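Local coordinates for cell wall surface anchor family protein (Streptococcus agalactiae serogroup V, PDB 3TXA) that serves as the adhesive tip pilin of group B streptococcal pili and probably mediates host attachment through a von Willebrand factor A-type domain, at residues L158-K163 with Q622-T627. Numbering follows the deposited sequence.
Sequences LTVEGK and QKVVLT
L158 and L626 form a hydrogen-bonded pair between two antiparallel strands, 158-162 and 623-627, whose axes run at 169° to each other. L158 N gives its hydrogen to L626 O at 2.7 Å, and L626 N returns one to L158 O. The V160-V624 pair is linked in the same two-way fashion, with V160 N 3.2 Å from V624 O. A fifth backbone bond joins G162 N to Q622 O. Between these bonds, the CA-H groups of T159, E161, K623 and V625 also point at carbonyl oxygens of the facing strand.

On the face bearing L158, V160, V624 and L626 the contact is apolar. V160 CB lies 3.9 Å from V624 CG2, and the two leucines meet through their CB atoms. Strands 543-551 and 610-618 cover this side.

The other face mixes methyl, methylene and charge. T159 CG2 rests 3.8 Å from V625 CG1, the two side chains lying side by side. K623, with CG anti to its backbone N (chi1 -167°) and the rest of the chain extended, slants across two neighbours: CG reaches E161 CB at 3.9 Å, and CE passes T159 CB at the same distance. T159 OG1 bonds to S140 OG on the adjoining strand. E161 OE1 and K623 NZ stay 5.5 Å apart, and E161 OE1 has a long, weak ion pair with R131 NH1.

Both strands belong to one sheet, though the parallel A-type sheet lies between them in sequence, consistent with its insertion into the immunoglobulin-like fold. Backbone bonds and a buried apolar face carry the contact; charge probably adds little.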
ATOM      1  N   LEU A 158      29.488  19.549  -0.776  1.00 56.64           N
ATOM      2  CA  LEU A 158      28.546  19.513  -1.874  1.00 56.19           C
ATOM      3  C   LEU A 158      27.792  18.196  -1.764  1.00 56.00           C
ATOM      4  O   LEU A 158      28.407  17.153  -1.529  1.00 55.97           O
ATOM      5  CB  LEU A 158      29.316  19.561  -3.189  1.00 56.22           C
ATOM      6  CG  LEU A 158      28.675  20.252  -4.377  1.00 56.59           C
ATOM      7  CD1 LEU A 158      29.502  21.462  -4.789  1.00 58.46           C
ATOM      8  CD2 LEU A 158      28.618  19.305  -5.511  1.00 56.50           C
ATOM      9  N   THR A 159      26.469  18.232  -1.923  1.00 55.85           N
ATOM     10  CA  THR A 159      25.621  17.033  -1.755  1.00 55.56           C
ATOM     11  C   THR A 159      24.545  16.989  -2.831  1.00 55.96           C
ATOM     12  O   THR A 159      24.069  18.037  -3.289  1.00 55.43           O
ATOM     13  CB  THR A 159      24.876  17.005  -0.397  1.00 55.72           C
ATOM     14  OG1 THR A 159      23.877  18.031  -0.383  1.00 54.61           O
ATOM     15  CG2 THR A 159      25.832  17.212   0.806  1.00 55.96           C
ATOM     16  N   VAL A 160      24.165  15.772  -3.219  1.00 56.23           N
ATOM     17  CA  VAL A 160      23.167  15.530  -4.254  1.00 56.43           C
ATOM     18  C   VAL A 160      22.343  14.325  -3.820  1.00 56.71           C
ATOM     19  O   VAL A 160      22.897  13.253  -3.560  1.00 56.36           O
ATOM     20  CB  VAL A 160      23.831  15.240  -5.644  1.00 56.81           C
ATOM     21  CG1 VAL A 160      22.778  15.023  -6.739  1.00 55.92           C
ATOM     22  CG2 VAL A 160      24.792  16.364  -6.047  1.00 57.22           C
ATOM     23  N   GLU A 161      21.028  14.506  -3.732  1.00 57.45           N
ATOM     24  CA  GLU A 161      20.122  13.410  -3.392  1.00 58.60           C
ATOM     25  C   GLU A 161      19.058  13.333  -4.468  1.00 58.82           C
ATOM     26  O   GLU A 161      18.553  14.367  -4.919  1.00 58.72           O
ATOM     27  CB  GLU A 161      19.487  13.643  -2.023  1.00 58.89           C
ATOM     28  CG  GLU A 161      18.713  12.452  -1.448  1.00 62.07           C
ATOM     29  CD  GLU A 161      18.057  12.785  -0.090  1.00 68.03           C
ATOM     30  OE1 GLU A 161      18.461  13.813   0.534  1.00 69.38           O
ATOM     31  OE2 GLU A 161      17.146  12.026   0.349  1.00 69.55           O
ATOM     32  N   GLY A 162      18.720  12.115  -4.872  1.00 58.99           N
ATOM     33  CA  GLY A 162      17.805  11.909  -5.979  1.00 60.16           C
ATOM     34  C   GLY A 162      16.448  11.351  -5.587  1.00 60.93           C
ATOM     35  O   GLY A 162      16.176  11.118  -4.400  1.00 61.48           O
ATOM     36  N   LYS A 163      15.600  11.130  -6.595  1.00 61.09           N
ATOM     37  CA  LYS A 163      14.220  10.675  -6.402  1.00 61.19           C
ATOM     38  C   LYS A 163      13.950   9.400  -7.203  1.00 61.41           C
ATOM     39  O   LYS A 163      14.779   8.974  -8.026  1.00 61.79           O
ATOM     40  CB  LYS A 163      13.237  11.777  -6.800  1.00 60.64           C
ATOM     41  CG  LYS A 163      13.305  13.015  -5.936  1.00 61.29           C
ATOM     42  CD  LYS A 163      12.457  14.149  -6.468  1.00 61.78           C
ATOM     43  CE  LYS A 163      12.294  15.250  -5.416  1.00 63.48           C
ATOM     44  NZ  LYS A 163      11.641  16.524  -5.909  1.00 64.09           N
ATOM     45  N   GLN A 622      19.092   8.151  -2.019  1.00 54.60           N
ATOM     46  CA  GLN A 622      20.493   7.883  -2.303  1.00 52.62           C
ATOM     47  C   GLN A 622      21.140   9.263  -2.422  1.00 52.87           C
ATOM     48  O   GLN A 622      20.615  10.159  -3.101  1.00 53.17           O
ATOM     49  CB  GLN A 622      20.643   7.005  -3.532  1.00 51.60           C
ATOM     50  CG  GLN A 622      19.965   5.643  -3.377  1.00 49.26           C
ATOM     51  CD  GLN A 622      20.232   4.691  -4.551  1.00 48.26           C
ATOM     52  OE1 GLN A 622      20.293   5.115  -5.704  1.00 50.93           O
ATOM     53  NE2 GLN A 622      20.398   3.408  -4.260  1.00 43.95           N
ATOM     54  N   LYS A 623      22.226   9.456  -1.668  1.00 52.44           N
ATOM     55  CA  LYS A 623      22.832  10.781  -1.457  1.00 51.35           C
ATOM     56  C   LYS A 623      24.344  10.620  -1.499  1.00 50.84           C
ATOM     57  O   LYS A 623      24.885   9.614  -1.025  1.00 50.54           O
ATOM     58  CB  LYS A 623      22.404  11.369  -0.108  1.00 50.89           C
ATOM     59  CG  LYS A 623      22.706  12.826   0.069  1.00 51.05           C
ATOM     60  CD  LYS A 623      22.705  13.220   1.544  1.00 55.40           C
ATOM     61  CE  LYS A 623      22.587  14.765   1.765  1.00 58.82           C
ATOM     62  NZ  LYS A 623      23.024  15.227   3.159  1.00 58.74           N
ATOM     63  N   VAL A 624      25.017  11.610  -2.079  1.00 49.99           N
ATOM     64  CA  VAL A 624      26.472  11.590  -2.173  1.00 49.03           C
ATOM     65  C   VAL A 624      27.014  12.906  -1.630  1.00 48.90           C
ATOM     66  O   VAL A 624      26.385  13.969  -1.795  1.00 48.82           O
ATOM     67  CB  VAL A 624      26.945  11.389  -3.617  1.00 48.97           C
ATOM     68  CG1 VAL A 624      26.565  10.000  -4.121  1.00 47.19           C
ATOM     69  CG2 VAL A 624      26.385  12.500  -4.516  1.00 49.74           C
ATOM     70  N   VAL A 625      28.164  12.850  -0.970  1.00 47.95           N
ATOM     71  CA  VAL A 625      28.656  14.045  -0.338  1.00 47.70           C
ATOM     72  C   VAL A 625      30.077  14.222  -0.761  1.00 47.61           C
ATOM     73  O   VAL A 625      30.883  13.298  -0.599  1.00 48.34           O
ATOM     74  CB  VAL A 625      28.587  13.946   1.217  1.00 48.41           C
ATOM     75  CG1 VAL A 625      28.980  15.303   1.881  1.00 47.55           C
ATOM     76  CG2 VAL A 625      27.212  13.473   1.684  1.00 47.46           C
ATOM     77  N   LEU A 626      30.377  15.394  -1.320  1.00 47.04           N
ATOM     78  CA  LEU A 626      31.724  15.738  -1.761  1.00 46.37           C
ATOM     79  C   LEU A 626      32.235  16.815  -0.846  1.00 46.94           C
ATOM     80  O   LEU A 626      31.566  17.849  -0.692  1.00 47.55           O
ATOM     81  CB  LEU A 626      31.735  16.278  -3.193  1.00 45.46           C
ATOM     82  CG  LEU A 626      33.102  16.699  -3.729  1.00 43.50           C
ATOM     83  CD1 LEU A 626      33.935  15.495  -4.082  1.00 40.48           C
ATOM     84  CD2 LEU A 626      32.970  17.595  -4.920  1.00 42.62           C
ATOM     85  N   THR A 627      33.394  16.578  -0.221  1.00 47.26           N
ATOM     86  CA  THR A 627      34.124  17.652   0.476  1.00 47.87           C
ATOM     87  C   THR A 627      35.493  17.852  -0.168  1.00 47.93           C
ATOM     88  O   THR A 627      36.137  16.875  -0.625  1.00 47.63           O
ATOM     89  CB  THR A 627      34.289  17.404   2.029  1.00 47.78           C
ATOM     90  OG1 THR A 627      35.096  16.248   2.257  1.00 49.79           O
ATOM     91  CG2 THR A 627      32.978  17.154   2.703  1.00 47.59           C
TER